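Side-chain contacts in phosphonopyruvate hydrolase (Variovorax sp., PDB 2HJP), which hydrolyses phosphonopyruvate to pyruvate and phosphate with the help of a divalent metal ion, breaking a carbon-phosphorus bond: residues 128-131 / 132-135; 234-237 / 238-242; 277-280 / 281-284. One frame throughout, in Å; residues are numbered along the deposited sequence.

Contact 1. Residues 128-131 / 132-135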
loop_
_atom_site.group_PDB
_atom_site.type_symbol
_atom_site.label_atom_id
_atom_site.label_comp_id
_atom_site.label_asym_id
_atom_site.label_seq_id
_atom_site.Cartn_x
_atom_site.Cartn_y
_atom_site.Cartn_z
ATOM N N LEU A 128 16.789 -20.685 18.171
ATOM C CA LEU A 128 17.548 -19.678 17.448
ATOM C C LEU A 128 18.174 -20.260 16.165
ATOM O O LEU A 128 18.361 -21.468 16.046
ATOM C CB LEU A 128 18.680 -19.114 18.348
ATOM C CG LEU A 128 18.377 -18.581 19.747
ATOM C CD1 LEU A 128 19.436 -17.567 20.207
ATOM C CD2 LEU A 128 17.082 -17.909 19.732
ATOM N N VAL A 129 18.518 -19.410 15.195
ATOM C CA VAL A 129 19.157 -19.938 13.994
ATOM C C VAL A 129 20.621 -20.241 14.334
ATOM O O VAL A 129 21.105 -19.836 15.376
ATOM C CB VAL A 129 19.084 -18.926 12.804
ATOM C CG1 VAL A 129 17.652 -18.672 12.433
ATOM C CG2 VAL A 129 19.780 -17.592 13.169
ATOM N N ARG A 130 21.306 -20.972 13.460
ATOM C CA ARG A 130 22.701 -21.306 13.661
ATOM C C ARG A 130 23.500 -20.025 13.614
ATOM O O ARG A 130 23.188 -19.117 12.846
ATOM C CB ARG A 130 23.208 -22.279 12.559
ATOM C CG ARG A 130 22.694 -23.767 12.665
ATOM C CD ARG A 130 22.351 -24.287 11.268
ATOM N NE ARG A 130 23.444 -23.844 10.478
ATOM C CZ ARG A 130 23.393 -23.207 9.337
ATOM N NH1 ARG A 130 22.264 -22.912 8.725
ATOM N NH2 ARG A 130 24.549 -22.804 8.889
ATOM N N ILE A 131 24.535 -19.985 14.433
ATOM C CA ILE A 131 25.418 -18.831 14.548
ATOM C C ILE A 131 25.943 -18.401 13.178
ATOM O O ILE A 131 25.851 -17.228 12.836
ATOM C CB ILE A 131 26.582 -19.154 15.505
ATOM C CG1 ILE A 131 26.049 -19.187 16.937
ATOM C CG2 ILE A 131 27.723 -18.150 15.303
ATOM C CD1 ILE A 131 27.010 -19.775 17.965
ATOM N N GLU A 132 26.443 -19.346 12.384
ATOM C CA GLU A 132 26.970 -19.005 11.063
ATOM C C GLU A 132 25.851 -18.500 10.158
ATOM O O GLU A 132 26.077 -17.617 9.333
ATOM C CB GLU A 132 27.632 -20.218 10.359
ATOM C CG GLU A 132 28.301 -21.184 11.259
ATOM C CD GLU A 132 27.276 -22.150 11.848
ATOM O OE1 GLU A 132 27.176 -22.191 13.096
ATOM O OE2 GLU A 132 26.571 -22.865 11.057
ATOM N N GLU A 133 24.659 -19.066 10.287
ATOM C CA GLU A 133 23.571 -18.578 9.423
ATOM C C GLU A 133 23.296 -17.108 9.797
ATOM O O GLU A 133 23.147 -16.270 8.898
ATOM C CB GLU A 133 22.256 -19.375 9.553
ATOM C CG GLU A 133 21.149 -18.643 8.731
ATOM C CD GLU A 133 19.726 -19.318 8.723
ATOM O OE1 GLU A 133 19.509 -20.325 9.445
ATOM O OE2 GLU A 133 18.832 -18.806 7.969
ATOM N N PHE A 134 23.256 -16.780 11.105
ATOM C CA PHE A 134 22.968 -15.372 11.423
ATOM C C PHE A 134 24.106 -14.440 11.008
ATOM O O PHE A 134 23.879 -13.284 10.593
ATOM C CB PHE A 134 22.638 -15.151 12.886
ATOM C CG PHE A 134 21.854 -13.871 13.110
ATOM C CD1 PHE A 134 20.504 -13.751 12.630
ATOM C CD2 PHE A 134 22.429 -12.805 13.801
ATOM C CE1 PHE A 134 19.757 -12.579 12.857
ATOM C CE2 PHE A 134 21.693 -11.615 14.043
ATOM C CZ PHE A 134 20.350 -11.493 13.572
ATOM N N GLN A 135 25.327 -14.939 11.127
ATOM C CA GLN A 135 26.479 -14.176 10.680
ATOM C C GLN A 135 26.273 -13.857 9.234
ATOM O O GLN A 135 26.564 -12.731 8.841
ATOM C CB GLN A 135 27.775 -14.957 10.866
ATOM C CG GLN A 135 28.283 -14.991 12.335
ATOM C CD GLN A 135 29.668 -15.638 12.410
ATOM O OE1 GLN A 135 30.671 -15.033 12.862
ATOM N NE2 GLN A 135 29.728 -16.871 11.952
HETATM O O HOH W 1 19.949 -21.966 11.153
#
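R130, E132 and E133 form a salt-bridge network at the start of helix 131-144, a local contact in which the loop coming from strand 106-110 meets the first turn it leads into. The R130 side chain bends back over that turn. As modelled, its NH2 gives a hydrogen bond to E132 OE2 at 3.0 Å, though the placing of NH2 is less sure, and NE gives a weak one to the same oxygen at 3.3 Å, so a single carboxylate oxygen lies at the guanidinium edge, with the two groups' planes 49° apart. E132 reaches it by bending at chi2 (82°), which folds the carboxylate back toward the loop.

One face of the guanidinium lies over E133 CB, 3.6 Å from R130 NH1. E133 OE1 is 3.8 Å from R130 NH1 but well out of the guanidinium plane, a long charge pairing at which no N-H is aimed. A water accepts from the R130 backbone N; it sits implausibly close to E133 OE1, so that link is doubtful.

R130 is the N-cap residue, and its carbonyl O takes the N-H of F134 at 2.9 Å; I131 O takes that of Q135. In the TIM-barrel fold of the PEP mutase/isocitrate lyase superfamily, this is the entry to the helix between strands 106-110 and 151-156. On the buried side V129 CG2 meets F134 CB at 3.8 Å and lies oblique to the phenyl ring, while Y175 meets that ring from helix 165-177. On the outer side R130 NH1 also forms a salt bridge with the terminal OXT of K290 from a neighbouring subunit.

Contact 2. Residues 234-237 / 238-242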
loop_
_atom_site.group_PDB
_atom_site.type_symbol
_atom_site.label_atom_id
_atom_site.label_comp_id
_atom_site.label_asym_id
_atom_site.label_seq_id
_atom_site.Cartn_x
_atom_site.Cartn_y
_atom_site.Cartn_z
ATOM N N TYR A 234 12.967 2.379 24.840
ATOM C CA TYR A 234 11.688 2.235 25.576
ATOM C C TYR A 234 10.810 1.529 24.569
ATOM O O TYR A 234 10.300 2.106 23.590
ATOM C CB TYR A 234 11.250 3.601 26.019
ATOM C CG TYR A 234 12.245 4.092 27.072
ATOM C CD1 TYR A 234 12.384 3.419 28.272
ATOM C CD2 TYR A 234 13.058 5.202 26.831
ATOM C CE1 TYR A 234 13.327 3.845 29.241
ATOM C CE2 TYR A 234 14.013 5.656 27.783
ATOM C CZ TYR A 234 14.126 4.949 28.986
ATOM O OH TYR A 234 15.052 5.351 29.903
ATOM N N GLY A 235 10.657 0.250 24.816
ATOM C CA GLY A 235 10.026 -0.600 23.830
ATOM C C GLY A 235 8.592 -0.502 23.450
ATOM O O GLY A 235 8.281 -0.707 22.254
ATOM N N ASN A 236 7.713 -0.172 24.415
ATOM C CA ASN A 236 6.276 -0.161 24.077
ATOM C C ASN A 236 5.410 0.744 24.964
ATOM O O ASN A 236 4.213 0.524 25.106
ATOM C CB ASN A 236 5.744 -1.639 24.163
ATOM C CG ASN A 236 6.014 -2.312 25.555
ATOM O OD1 ASN A 236 6.175 -1.628 26.550
ATOM N ND2 ASN A 236 6.064 -3.675 25.585
ATOM N N HIS A 237 6.004 1.803 25.489
ATOM C CA HIS A 237 5.342 2.674 26.415
ATOM C C HIS A 237 4.352 3.640 25.736
ATOM O O HIS A 237 3.384 4.105 26.382
ATOM C CB HIS A 237 6.400 3.421 27.234
ATOM C CG HIS A 237 7.348 2.504 27.944
ATOM N ND1 HIS A 237 8.420 1.907 27.303
ATOM C CD2 HIS A 237 7.254 1.912 29.166
ATOM C CE1 HIS A 237 8.934 0.970 28.098
ATOM N NE2 HIS A 237 8.245 0.958 29.236
ATOM N N ALA A 238 4.546 3.906 24.458
ATOM C CA ALA A 238 3.573 4.796 23.788
ATOM C C ALA A 238 2.254 4.019 23.573
ATOM O O ALA A 238 1.160 4.525 23.891
ATOM C CB ALA A 238 4.087 5.234 22.424
ATOM N N ILE A 239 2.333 2.788 23.082
ATOM C CA ILE A 239 1.027 2.126 22.826
ATOM C C ILE A 239 0.299 1.857 24.188
ATOM O O ILE A 239 -0.949 1.907 24.307
ATOM C CB ILE A 239 1.210 0.782 21.966
ATOM C CG1 ILE A 239 -0.149 0.299 21.453
ATOM C CG2 ILE A 239 1.879 -0.286 22.776
ATOM C CD1 ILE A 239 -0.749 1.150 20.339
ATOM N N ARG A 240 1.097 1.621 25.217
ATOM C CA ARG A 240 0.541 1.319 26.519
ATOM C C ARG A 240 -0.110 2.556 27.058
ATOM O O ARG A 240 -1.259 2.479 27.499
ATOM C CB ARG A 240 1.599 0.726 27.483
ATOM C CG ARG A 240 1.809 -0.758 27.220
ATOM C CD ARG A 240 3.232 -1.212 27.750
ATOM N NE ARG A 240 3.210 -1.360 29.224
ATOM C CZ ARG A 240 4.305 -1.378 29.963
ATOM N NH1 ARG A 240 5.534 -1.275 29.352
ATOM N NH2 ARG A 240 4.155 -1.409 31.278
ATOM N N ALA A 241 0.574 3.695 26.969
ATOM C CA ALA A 241 -0.023 4.931 27.437
ATOM C C ALA A 241 -1.341 5.249 26.659
ATOM O O ALA A 241 -2.348 5.730 27.241
ATOM C CB ALA A 241 0.982 6.136 27.281
ATOM N N ALA A 242 -1.300 5.041 25.341
ATOM C CA ALA A 242 -2.420 5.325 24.503
ATOM C C ALA A 242 -3.601 4.484 24.932
ATOM O O ALA A 242 -4.704 5.006 25.110
ATOM C CB ALA A 242 -2.111 5.050 23.009
HETATM O O HOH W 2 7.813 -1.180 31.102
#
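The backbone turns from loop into helix at the N-cap residue N236, whose O accepts a weak hydrogen bond from R240 N at 3.3 Å, while H237 O takes the N-H of A241 at 2.9 Å. N236 lends no side-chain cap; its amide turns to R240 instead. With chi1 at 56°, CG sits between the backbone N and the carbonyl carbon, and OD1 receives R240 NH1 at 2.9 Å with an N-H...O angle of 157°. The oxygen lies at the guanidinium edge, near its plane, yet the amide stands almost perpendicular to that plane.

A bend at chi3 (77°) turns the arginine's guanidinium toward that oxygen. R240 CD also lies close, 3.2 Å from N236 OD1. The same oxygen stands over the centre of one face of the H237 imidazole. H237 and R240 run side by side, and a water joins them, 2.9 Å from H237 NE2 and accepting from R240 NH1. I239 CG2 packs against N236 O at 3.4 Å.

This is the C-terminal mouth of the barrel, where strand 229-234 gives way to helix 237-256 and G235 touches the bound phosphonopyruvate. From the fourth subunit, D263 forms a salt bridge with R240 NH2 and the P267 carbonyl accepts from NE. A leucine in place of R240 would probably leave N236 OD1 without this donor and D263 of that subunit without its cationic mate. One buried guanidinium thus serves an amide, a water and a neighbouring subunit, and its charge is probably offset largely by the carboxylate from across the interface.

Contact 3. Residues 277-280 / 281-284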
loop_
_atom_site.group_PDB
_atom_site.type_symbol
_atom_site.label_atom_id
_atom_site.label_comp_id
_atom_site.label_asym_id
_atom_site.label_seq_id
_atom_site.Cartn_x
_atom_site.Cartn_y
_atom_site.Cartn_z
ATOM N N GLY A 277 0.858 20.363 11.778
ATOM C CA GLY A 277 1.630 21.215 10.887
ATOM C C GLY A 277 0.760 22.287 10.231
ATOM O O GLY A 277 1.093 22.788 9.125
ATOM N N ASP A 278 -0.335 22.663 10.902
ATOM C CA ASP A 278 -1.209 23.680 10.339
ATOM C C ASP A 278 -0.467 24.961 9.948
ATOM O O ASP A 278 -0.740 25.550 8.921
ATOM C CB ASP A 278 -2.309 24.018 11.319
ATOM C CG ASP A 278 -3.422 24.820 10.677
ATOM O OD1 ASP A 278 -4.090 24.251 9.750
ATOM O OD2 ASP A 278 -3.590 25.998 11.132
ATOM N N GLU A 279 0.459 25.393 10.792
ATOM C CA GLU A 279 1.236 26.598 10.558
ATOM C C GLU A 279 1.940 26.582 9.189
ATOM O O GLU A 279 1.818 27.503 8.365
ATOM C CB GLU A 279 2.286 26.714 11.663
ATOM C CG GLU A 279 1.867 27.532 12.853
ATOM C CD GLU A 279 2.260 28.981 12.669
ATOM O OE1 GLU A 279 1.511 29.705 11.952
ATOM O OE2 GLU A 279 3.329 29.397 13.213
ATOM N N ARG A 280 2.701 25.521 8.983
ATOM C CA ARG A 280 3.399 25.339 7.740
ATOM C C ARG A 280 2.389 25.369 6.581
ATOM O O ARG A 280 2.564 26.082 5.598
ATOM C CB ARG A 280 4.172 24.017 7.772
ATOM C CG ARG A 280 4.894 23.753 6.455
ATOM C CD ARG A 280 5.844 22.576 6.506
ATOM N NE ARG A 280 5.405 21.471 5.645
ATOM C CZ ARG A 280 6.177 20.869 4.749
ATOM N NH1 ARG A 280 7.437 21.265 4.573
ATOM N NH2 ARG A 280 5.698 19.845 4.052
ATOM N N MET A 281 1.312 24.614 6.715
ATOM C CA MET A 281 0.322 24.593 5.679
ATOM C C MET A 281 -0.240 25.987 5.406
ATOM O O MET A 281 -0.487 26.324 4.244
ATOM C CB MET A 281 -0.822 23.597 5.993
ATOM C CG MET A 281 -1.852 23.519 4.850
ATOM S SD MET A 281 -3.313 22.545 5.138
ATOM C CE MET A 281 -3.977 23.349 6.633
ATOM N N ARG A 282 -0.468 26.816 6.436
ATOM C CA ARG A 282 -0.980 28.186 6.139
ATOM C C ARG A 282 0.046 29.034 5.379
ATOM O O ARG A 282 -0.303 29.896 4.557
ATOM C CB ARG A 282 -1.453 28.921 7.452
ATOM C CG ARG A 282 -2.775 28.286 7.970
ATOM C CD ARG A 282 -3.282 28.917 9.292
ATOM N NE ARG A 282 -2.108 29.246 10.091
ATOM C CZ ARG A 282 -2.039 29.218 11.418
ATOM N NH1 ARG A 282 -3.103 28.873 12.158
ATOM N NH2 ARG A 282 -0.885 29.512 12.001
ATOM N N ALA A 283 1.321 28.810 5.655
ATOM C CA ALA A 283 2.362 29.566 4.944
ATOM C C ALA A 283 2.311 29.119 3.476
ATOM O O ALA A 283 2.317 29.965 2.541
ATOM C CB ALA A 283 3.720 29.292 5.570
ATOM N N VAL A 284 2.185 27.802 3.257
ATOM C CA VAL A 284 2.113 27.299 1.893
ATOM C C VAL A 284 0.875 27.859 1.154
ATOM O O VAL A 284 0.979 28.347 -0.006
ATOM C CB VAL A 284 2.171 25.751 1.879
ATOM C CG1 VAL A 284 1.780 25.184 0.454
ATOM C CG2 VAL A 284 3.604 25.289 2.152
#
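Salt bridges from D278 and E279 converge on R282 in the opening turns of helix 278-288. The two acids come to different nitrogens of the guanidinium. D278 OD2 is 3.1 Å from R282 NH1, but it lies well out of the guanidinium plane, the carboxylate and guanidinium planes 82° apart, so charge rather than a directed N-H draws them together. The other acid, E279, bends at chi2 (-91°) to bring OE1 toward R282 NH2; the pair is modelled very short, and its exact length is doubtful. The arginine chain slants across D278, with R282 CD 3.5 Å from D278 OD2, before it bends at chi3 and lays one guanidinium face against the backbone N of E279.

A van der Waals contact joins M281 to the same aspartate. M281 curls its methyl end back along the helix, and M281 CE comes to 3.2 Å from D278 OD1, the other oxygen of that carboxylate.

Backbone bonds hold the turns: M281 N to G277 O at 3.0 Å, R282 N to D278 O at 2.8 Å, then A283 N to E279 O and V284 N to R280 O. G277 has two roles, closing helix 269-275 in a Schellman motif and standing at the N-cap of helix 278-288; its positive phi (87°) would jam a CB against the preceding carbonyl.

Subunit packing takes up the side chains on another flank. Y94 of the second subunit packs on R280 and M281, H93 of that subunit on V284, and P53 of the fourth subunit also meets M281.

Along the chain the three contacts come in series, each at the first turns of a different helix: 131-144, 237-256 and 278-288. Contacts 1 and 2 belong to the eight-stranded parallel barrel, following strands 106-110 and 229-234, and lie on opposite sides of the chain's centre with their own centres about 31 Å apart. Contact 3 is on the C-terminal helix, beyond the barrel helices, about 29 Å from contact 2 and about 50 Å from contact 1, centre to centre. None touches another. Contact 2 alone includes a residue of the phosphonopyruvate pocket. Contacts 1 and 3 both meet the second subunit and contacts 2 and 3 the fourth, tying barrel and C-terminal tail into the tetramer.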